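Local coordinates for phosphate-specific transport system accessory protein PhoU homolog (Streptococcus pneumoniae, PDB 2I0M) that probably takes part in the regulation of phosphate uptake, forms a homodimer and carries bound zinc ions, at residues Q14-L19 with I81-S86; L119-K124 with D156-A161; L204-L207 with E211-D214. All blocks are in the same frame, centred on the assembly; numbering follows the deposited sequence.

In the fold
From the N terminus, helix 5-35 runs into helix 39-66 and then helix 74-105, and contact 1 joins the first of these to the third, closing a loop that is largely helical. Contact 2 opens only afterwards: helix 117-136 meets helix 152-168, with helix 142-150 in the loop it closes, on the opposite side of the chain's centre and about 27 Å from contact 1, centre to centre. Contact 3 is the most local, the tail folding back on the end of helix 177-209. The three follow in series, without nesting or crossing. Contacts 1 and 3 nevertheless touch, Y206 packing on I81 and S82, and all three reach the second subunit.

Contact 1 of 3, residues Q14-L19 with I81-S86; sequences QSFLGL and ISIMSS
F16 reaches from helix 5-35 towards helix 74-105 and meets I83 and S86, residues one turn apart on the facing helix. With its CG anti to the backbone N (chi1 167°), the phenyl ring is carried off its own helix and projects towards helix 74-105. The I83 side chain approaches from the other helix, and the two cross obliquely: its terminal CD1 lies 3.8 Å from F16 CB and at much the same distance from the CG and CD1 atoms of the ring. It is this outer methyl of I83 that makes the contact. The far end of the ring rests against S86, where F16 CE2 comes within 3.3 Å of S86 CB, and S86 O lies at the ring edge, in its plane.

S86 presents its CB to the phenyl ring while its hydroxyl turns back along the helix. S86 OG donates to S82 O at 2.8 Å, and S86 N donates to the same oxygen from the opposite face of the carbonyl plane. Two bonds from a single residue therefore grip S82 O. Beyond the pair of segments, F16 also meets the ring of F137 with the planes at about 45°, I83 packs on I59 and C63 of helix 39-66, and M84 meets M84 of the second subunit.

The contact thus belongs to the core of the N-terminal PhoU helices and is held by apolar packing. The S86 hydroxyl is satisfied within its own helix, consistent with its CB packing obliquely on a buried phenyl ring.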
loop_
_atom_site.group_PDB
_atom_site.type_symbol
_atom_site.label_atom_id
_atom_site.label_comp_id
_atom_site.label_asym_id
_atom_site.label_seq_id
_atom_site.Cartn_x
_atom_site.Cartn_y
_atom_site.Cartn_z
ATOM N N GLN A 14 -17.643 8.933 12.377
ATOM C CA GLN A 14 -18.231 9.845 11.401
ATOM C C GLN A 14 -17.175 10.724 10.746
ATOM O O GLN A 14 -17.275 11.012 9.546
ATOM C CB GLN A 14 -19.363 10.698 12.011
ATOM C CG GLN A 14 -20.688 9.941 12.204
ATOM C CD GLN A 14 -21.264 9.365 10.905
ATOM O OE1 GLN A 14 -21.535 8.166 10.807
ATOM N NE2 GLN A 14 -21.449 10.220 9.916
ATOM N N SER A 15 -16.181 11.150 11.533
ATOM C CA SER A 15 -15.013 11.863 11.005
ATOM C C SER A 15 -14.330 11.057 9.906
ATOM O O SER A 15 -13.996 11.596 8.853
ATOM C CB SER A 15 -13.990 12.154 12.113
ATOM O OG SER A 15 -14.469 13.136 13.014
ATOM N N PHE A 16 -14.134 9.766 10.172
ATOM C CA PHE A 16 -13.489 8.828 9.255
ATOM C C PHE A 16 -14.296 8.592 7.962
ATOM O O PHE A 16 -13.734 8.615 6.867
ATOM C CB PHE A 16 -13.187 7.517 10.007
ATOM C CG PHE A 16 -12.806 6.376 9.111
ATOM C CD1 PHE A 16 -13.751 5.420 8.754
ATOM C CD2 PHE A 16 -11.497 6.265 8.610
ATOM C CE1 PHE A 16 -13.412 4.383 7.918
ATOM C CE2 PHE A 16 -11.152 5.226 7.756
ATOM C CZ PHE A 16 -12.098 4.272 7.418
ATOM N N LEU A 17 -15.607 8.385 8.085
ATOM C CA LEU A 17 -16.492 8.300 6.905
ATOM C C LEU A 17 -16.510 9.590 6.070
ATOM O O LEU A 17 -16.496 9.528 4.828
ATOM C CB LEU A 17 -17.926 7.886 7.293
ATOM C CG LEU A 17 -18.038 6.570 8.073
ATOM C CD1 LEU A 17 -19.481 6.340 8.453
ATOM C CD2 LEU A 17 -17.511 5.398 7.295
ATOM N N GLY A 18 -16.532 10.739 6.758
ATOM C CA GLY A 18 -16.331 12.055 6.129
ATOM C C GLY A 18 -15.073 12.076 5.267
ATOM O O GLY A 18 -15.127 12.448 4.098
ATOM N N LEU A 19 -13.945 11.639 5.830
ATOM C CA LEU A 19 -12.709 11.522 5.073
ATOM C C LEU A 19 -12.873 10.600 3.870
ATOM O O LEU A 19 -12.419 10.926 2.785
ATOM C CB LEU A 19 -11.576 10.986 5.951
ATOM C CG LEU A 19 -10.194 11.652 5.952
ATOM C CD1 LEU A 19 -9.041 10.647 6.307
ATOM C CD2 LEU A 19 -9.868 12.506 4.688
ATOM N N ILE A 81 -7.862 1.573 16.805
ATOM C CA ILE A 81 -6.731 1.092 15.997
ATOM C C ILE A 81 -7.141 0.947 14.527
ATOM O O ILE A 81 -6.358 1.218 13.627
ATOM C CB ILE A 81 -6.174 -0.264 16.531
ATOM C CG1 ILE A 81 -5.497 -0.081 17.909
ATOM C CG2 ILE A 81 -5.188 -0.896 15.522
ATOM C CD1 ILE A 81 -5.029 -1.394 18.585
ATOM N N SER A 82 -8.381 0.533 14.296
ATOM C CA SER A 82 -8.912 0.365 12.951
ATOM C C SER A 82 -9.103 1.701 12.233
ATOM O O SER A 82 -8.881 1.791 11.041
ATOM C CB SER A 82 -10.239 -0.400 12.996
ATOM O OG SER A 82 -10.049 -1.698 13.526
ATOM N N ILE A 83 -9.547 2.721 12.959
ATOM C CA ILE A 83 -9.717 4.058 12.401
ATOM C C ILE A 83 -8.339 4.653 12.045
ATOM O O ILE A 83 -8.151 5.162 10.940
ATOM C CB ILE A 83 -10.493 4.978 13.370
ATOM C CG1 ILE A 83 -11.929 4.453 13.625
ATOM C CG2 ILE A 83 -10.446 6.427 12.901
ATOM C CD1 ILE A 83 -12.976 4.653 12.497
ATOM N N MET A 84 -7.376 4.536 12.958
ATOM C CA MET A 84 -6.019 5.058 12.745
ATOM C C MET A 84 -5.385 4.447 11.513
ATOM O O MET A 84 -4.848 5.147 10.668
ATOM C CB MET A 84 -5.128 4.785 13.949
ATOM C CG MET A 84 -5.414 5.665 15.143
ATOM S SD MET A 84 -4.021 5.728 16.305
ATOM C CE MET A 84 -4.878 5.784 17.855
ATOM N N SER A 85 -5.494 3.130 11.408
ATOM C CA SER A 85 -4.944 2.384 10.292
ATOM C C SER A 85 -5.689 2.662 8.987
ATOM O O SER A 85 -5.076 2.788 7.946
ATOM C CB SER A 85 -4.975 0.891 10.631
ATOM O OG SER A 85 -5.138 0.108 9.456
ATOM N N SER A 86 -7.011 2.766 9.048
ATOM C CA SER A 86 -7.810 2.959 7.857
ATOM C C SER A 86 -7.752 4.393 7.307
ATOM O O SER A 86 -7.866 4.600 6.104
ATOM C CB SER A 86 -9.271 2.539 8.103
ATOM O OG SER A 86 -9.392 1.146 8.348
#

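Contact 2 of 3, residues L119-K124 with D156-A161. With ZN (zinc ion), chain B.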
loop_
_atom_site.group_PDB
_atom_site.type_symbol
_atom_site.label_atom_id
_atom_site.label_comp_id
_atom_site.label_asym_id
_atom_site.label_seq_id
_atom_site.Cartn_x
_atom_site.Cartn_y
_atom_site.Cartn_z
ATOM N N LEU A 119 -10.967 0.762 -19.207
ATOM C CA LEU A 119 -10.476 1.664 -18.179
ATOM C C LEU A 119 -11.603 2.306 -17.355
ATOM O O LEU A 119 -11.486 2.444 -16.128
ATOM C CB LEU A 119 -9.614 2.742 -18.835
ATOM C CG LEU A 119 -8.525 3.295 -17.921
ATOM C CD1 LEU A 119 -7.243 3.563 -18.709
ATOM C CD2 LEU A 119 -9.028 4.541 -17.201
ATOM N N HIS A 120 -12.674 2.707 -18.048
ATOM C CA HIS A 120 -13.904 3.219 -17.439
ATOM C C HIS A 120 -14.494 2.157 -16.517
ATOM O O HIS A 120 -15.010 2.471 -15.452
ATOM C CB HIS A 120 -14.952 3.599 -18.529
ATOM C CG HIS A 120 -14.626 4.845 -19.305
ATOM N ND1 HIS A 120 -15.517 5.429 -20.186
ATOM C CD2 HIS A 120 -13.524 5.632 -19.315
ATOM C CE1 HIS A 120 -14.969 6.505 -20.721
ATOM N NE2 HIS A 120 -13.759 6.651 -20.209
ATOM N N GLN A 121 -14.423 0.898 -16.943
ATOM C CA GLN A 121 -14.973 -0.213 -16.172
ATOM C C GLN A 121 -14.159 -0.495 -14.921
ATOM O O GLN A 121 -14.726 -0.674 -13.848
ATOM C CB GLN A 121 -15.103 -1.472 -17.020
ATOM C CG GLN A 121 -16.120 -1.356 -18.154
ATOM C CD GLN A 121 -17.501 -0.970 -17.670
ATOM O OE1 GLN A 121 -17.974 -1.477 -16.649
ATOM N NE2 GLN A 121 -18.162 -0.072 -18.399
ATOM N N MET A 122 -12.832 -0.521 -15.065
ATOM C CA MET A 122 -11.929 -0.664 -13.932
ATOM C C MET A 122 -12.189 0.474 -12.956
ATOM O O MET A 122 -12.194 0.272 -11.732
ATOM C CB MET A 122 -10.471 -0.649 -14.414
ATOM C CG MET A 122 -9.398 -0.805 -13.322
ATOM S SD MET A 122 -7.697 -0.873 -13.951
ATOM C CE MET A 122 -7.606 0.628 -14.849
ATOM N N GLY A 123 -12.421 1.667 -13.507
ATOM C CA GLY A 123 -12.710 2.849 -12.700
ATOM C C GLY A 123 -14.019 2.757 -11.940
ATOM O O GLY A 123 -14.063 3.047 -10.745
ATOM N N LYS A 124 -15.079 2.350 -12.639
ATOM C CA LYS A 124 -16.422 2.164 -12.073
ATOM C C LYS A 124 -16.430 1.121 -10.932
ATOM O O LYS A 124 -17.110 1.312 -9.922
ATOM C CB LYS A 124 -17.439 1.783 -13.185
ATOM C CG LYS A 124 -17.823 2.927 -14.194
ATOM C CD LYS A 124 -18.617 2.450 -15.491
ATOM C CE LYS A 124 -18.739 3.592 -16.578
ATOM N NZ LYS A 124 -18.964 3.252 -18.115
ATOM N N ASP A 156 -7.563 -6.539 -10.547
ATOM C CA ASP A 156 -6.308 -7.147 -10.961
ATOM C C ASP A 156 -6.365 -7.649 -12.406
ATOM O O ASP A 156 -5.423 -7.448 -13.171
ATOM C CB ASP A 156 -5.920 -8.278 -10.001
ATOM C CG ASP A 156 -5.365 -7.760 -8.677
ATOM O OD1 ASP A 156 -5.184 -8.577 -7.737
ATOM O OD2 ASP A 156 -5.108 -6.535 -8.574
ATOM N N GLN A 157 -7.473 -8.294 -12.767
ATOM C CA GLN A 157 -7.707 -8.772 -14.133
ATOM C C GLN A 157 -7.764 -7.617 -15.128
ATOM O O GLN A 157 -7.161 -7.680 -16.190
ATOM C CB GLN A 157 -8.983 -9.606 -14.197
ATOM C CG GLN A 157 -8.855 -10.943 -13.490
ATOM C CD GLN A 157 -10.189 -11.660 -13.267
ATOM O OE1 GLN A 157 -10.254 -12.619 -12.495
ATOM N NE2 GLN A 157 -11.246 -11.208 -13.940
ATOM N N TYR A 158 -8.467 -6.557 -14.770
ATOM C CA TYR A 158 -8.412 -5.322 -15.541
ATOM C C TYR A 158 -6.980 -4.813 -15.627
ATOM O O TYR A 158 -6.532 -4.407 -16.692
ATOM C CB TYR A 158 -9.304 -4.229 -14.937
ATOM C CG TYR A 158 -10.791 -4.404 -15.150
ATOM C CD1 TYR A 158 -11.326 -4.578 -16.425
ATOM C CD2 TYR A 158 -11.671 -4.351 -14.070
ATOM C CE1 TYR A 158 -12.700 -4.722 -16.618
ATOM C CE2 TYR A 158 -13.051 -4.486 -14.248
ATOM C CZ TYR A 158 -13.558 -4.676 -15.524
ATOM O OH TYR A 158 -14.916 -4.816 -15.693
ATOM N N TYR A 159 -6.267 -4.840 -14.505
ATOM C CA TYR A 159 -4.893 -4.352 -14.462
ATOM C C TYR A 159 -3.974 -5.057 -15.473
ATOM O O TYR A 159 -3.254 -4.395 -16.215
ATOM C CB TYR A 159 -4.309 -4.420 -13.037
ATOM C CG TYR A 159 -2.888 -3.943 -12.965
ATOM C CD1 TYR A 159 -2.582 -2.602 -13.159
ATOM C CD2 TYR A 159 -1.850 -4.825 -12.723
ATOM C CE1 TYR A 159 -1.276 -2.145 -13.129
ATOM C CE2 TYR A 159 -0.525 -4.377 -12.673
ATOM C CZ TYR A 159 -0.255 -3.024 -12.878
ATOM O OH TYR A 159 1.041 -2.553 -12.830
ATOM N N TYR A 160 -4.009 -6.385 -15.502
ATOM C CA TYR A 160 -3.116 -7.135 -16.380
ATOM C C TYR A 160 -3.522 -7.061 -17.843
ATOM O O TYR A 160 -2.678 -6.816 -18.703
ATOM C CB TYR A 160 -2.909 -8.577 -15.886
ATOM C CG TYR A 160 -2.138 -8.633 -14.567
ATOM C CD1 TYR A 160 -0.762 -8.378 -14.524
ATOM C CD2 TYR A 160 -2.794 -8.904 -13.364
ATOM C CE1 TYR A 160 -0.058 -8.413 -13.320
ATOM C CE2 TYR A 160 -2.099 -8.942 -12.150
ATOM C CZ TYR A 160 -0.736 -8.695 -12.138
ATOM O OH TYR A 160 -0.056 -8.724 -10.939
ATOM N N ALA A 161 -4.816 -7.227 -18.110
ATOM C CA ALA A 161 -5.362 -7.067 -19.445
ATOM C C ALA A 161 -5.007 -5.709 -20.030
ATOM O O ALA A 161 -4.587 -5.617 -21.179
ATOM C CB ALA A 161 -6.877 -7.267 -19.440
HETATM ZN ZN ZN B . -5.076 -5.440 -6.655
#
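One of the zinc sites lies beside this pairing of helices 117-136 and 152-168: D156 OD2 binds the metal at 2.2 Å, and E191 and D195 of helix 177-209 bind the same ion; D152 also belongs to this site. D156 points away from helix 117-136, whereas Y158, two residues later, is directed at it.

Y158 lays one face of its ring against the backbone of the neighbouring helix. M122 N sits over the ring centre, 4.0 Å above the plane, and M122 CA is 3.7 Å from Y158 CD2. At the outer end of the ring, Y158 OH comes to 3.6 Å from Q121 CB, while the rest of the glutamine bends away.

The two helical segments run antiparallel, at 155° with their axes 9.9 Å apart, as neighbours in the all-helical bundle of the second PhoU domain. Between the helices the M122 and Y158 side chains slide past each other in opposite directions. A chi1 of -179° swings M122 CG to the side away from its amide nitrogen; the chain then runs straight to SD and bends at chi3, and M122 CG lies 3.8 Å from Y158 CB.

M122 continues onto I187 and L190 of helix 177-209, which Y159 also touches through I187. At the dimer interface, Y159 OH is hydrogen-bonded to Y159 OH of the second subunit.

Contact 3 of 3, residues L204-L207 with E211-D214. With ZN (zinc ion), chain D.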
loop_
_atom_site.group_PDB
_atom_site.type_symbol
_atom_site.label_atom_id
_atom_site.label_comp_id
_atom_site.label_asym_id
_atom_site.label_seq_id
_atom_site.Cartn_x
_atom_site.Cartn_y
_atom_site.Cartn_z
ATOM N N LEU A 204 -11.574 -4.400 9.002
ATOM C CA LEU A 204 -12.955 -4.609 9.433
ATOM C C LEU A 204 -13.158 -6.053 9.921
ATOM O O LEU A 204 -13.848 -6.281 10.925
ATOM C CB LEU A 204 -13.906 -4.264 8.284
ATOM C CG LEU A 204 -15.235 -3.514 8.452
ATOM C CD1 LEU A 204 -15.269 -2.624 9.695
ATOM C CD2 LEU A 204 -15.535 -2.691 7.170
ATOM N N VAL A 205 -12.538 -7.026 9.248
ATOM C CA VAL A 205 -12.691 -8.413 9.712
ATOM C C VAL A 205 -11.985 -8.601 11.059
ATOM O O VAL A 205 -12.532 -9.238 11.952
ATOM C CB VAL A 205 -12.388 -9.519 8.616
ATOM C CG1 VAL A 205 -11.052 -9.324 7.991
ATOM C CG2 VAL A 205 -12.465 -10.941 9.202
ATOM N N TYR A 206 -10.802 -7.992 11.199
ATOM C CA TYR A 206 -10.052 -7.932 12.452
ATOM C C TYR A 206 -10.858 -7.314 13.596
ATOM O O TYR A 206 -10.716 -7.702 14.754
ATOM C CB TYR A 206 -8.746 -7.152 12.237
ATOM C CG TYR A 206 -8.230 -6.426 13.455
ATOM C CD1 TYR A 206 -7.327 -7.038 14.337
ATOM C CD2 TYR A 206 -8.636 -5.122 13.722
ATOM C CE1 TYR A 206 -6.846 -6.352 15.471
ATOM C CE2 TYR A 206 -8.177 -4.435 14.832
ATOM C CZ TYR A 206 -7.280 -5.042 15.696
ATOM O OH TYR A 206 -6.847 -4.330 16.794
ATOM N N LEU A 207 -11.690 -6.337 13.265
ATOM C CA LEU A 207 -12.504 -5.656 14.260
ATOM C C LEU A 207 -13.575 -6.601 14.849
ATOM O O LEU A 207 -13.767 -6.664 16.065
ATOM C CB LEU A 207 -13.097 -4.377 13.648
ATOM C CG LEU A 207 -14.062 -3.478 14.423
ATOM C CD1 LEU A 207 -13.519 -3.079 15.796
ATOM C CD2 LEU A 207 -14.411 -2.262 13.590
ATOM N N GLU A 211 -8.500 -10.739 15.088
ATOM C CA GLU A 211 -7.285 -11.174 14.429
ATOM C C GLU A 211 -7.252 -10.581 13.034
ATOM O O GLU A 211 -8.234 -10.655 12.298
ATOM C CB GLU A 211 -7.254 -12.701 14.342
ATOM C CG GLU A 211 -5.959 -13.290 13.766
ATOM C CD GLU A 211 -5.800 -14.774 14.059
ATOM O OE1 GLU A 211 -6.625 -15.334 14.835
ATOM O OE2 GLU A 211 -4.844 -15.388 13.517
ATOM N N LEU A 212 -6.123 -9.983 12.672
ATOM C CA LEU A 212 -5.918 -9.536 11.301
ATOM C C LEU A 212 -5.539 -10.768 10.489
ATOM O O LEU A 212 -4.555 -11.444 10.794
ATOM C CB LEU A 212 -4.843 -8.440 11.223
ATOM C CG LEU A 212 -4.758 -7.585 9.941
ATOM C CD1 LEU A 212 -6.050 -6.795 9.656
ATOM C CD2 LEU A 212 -3.534 -6.649 9.973
ATOM N N VAL A 213 -6.364 -11.089 9.499
ATOM C CA VAL A 213 -6.111 -12.217 8.615
ATOM C C VAL A 213 -5.830 -11.681 7.220
ATOM O O VAL A 213 -6.258 -10.574 6.871
ATOM C CB VAL A 213 -7.297 -13.245 8.579
ATOM C CG1 VAL A 213 -7.891 -13.463 9.975
ATOM C CG2 VAL A 213 -8.384 -12.832 7.582
ATOM N N ASP A 214 -5.121 -12.462 6.414
ATOM C CA ASP A 214 -4.771 -12.001 5.078
ATOM C C ASP A 214 -5.726 -12.548 4.006
ATOM O O ASP A 214 -5.994 -13.759 3.944
ATOM C CB ASP A 214 -3.300 -12.311 4.789
ATOM C CG ASP A 214 -2.371 -11.612 5.765
ATOM O OD1 ASP A 214 -2.278 -10.374 5.718
ATOM O OD2 ASP A 214 -1.742 -12.294 6.593
HETATM ZN ZN ZN D . -1.682 -8.440 5.794
#
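Apolar packing joins the last turns of helix 177-209 to the tail that follows, chiefly through Y206 and L212. L212 CD1 lies 3.7 Å from Y206 CB, so a leucine methyl meets the stem of the tyrosine rather than its ring. V205 and V213 make a looser pair beside them, with V205 CG1 and V213 CG2 4.4 Å apart.

The aromatic ring meets the tail by its edge. Turned at chi1 151° to lie beside its own carbonyl carbon, Y206 CG carries the ring past the E211-L212 peptide. E211 C lies in the ring plane at the edge, and L212 N approaches to 3.6 Å from Y206 CD1. R203, one turn earlier in the helix, makes a cation-pi contact with the ring, and I81 and S82 of helix 74-105 also pack against Y206.

In the fold this is a C-terminal tail doubling back on the helix it has just left: three residues separate the segments, and Y206 and L212 bring their CA atoms to 4.6 Å. Residues 211-214 form neither helix nor strand, and their extended backbone runs back alongside the final turn.

A weakly polar contact accompanies the packing, the CA-H of Y206 facing E211 O with a CA to O distance of 3.3 Å and an angle of 140° at the hydrogen.

Metal binding involves the tail's far end. D214 OD1 binds zinc at 2.0 Å, sharing the ion with E91 and D95 of the second subunit, so that this site bridges the dimer. L212 packs on Q56 of that same subunit.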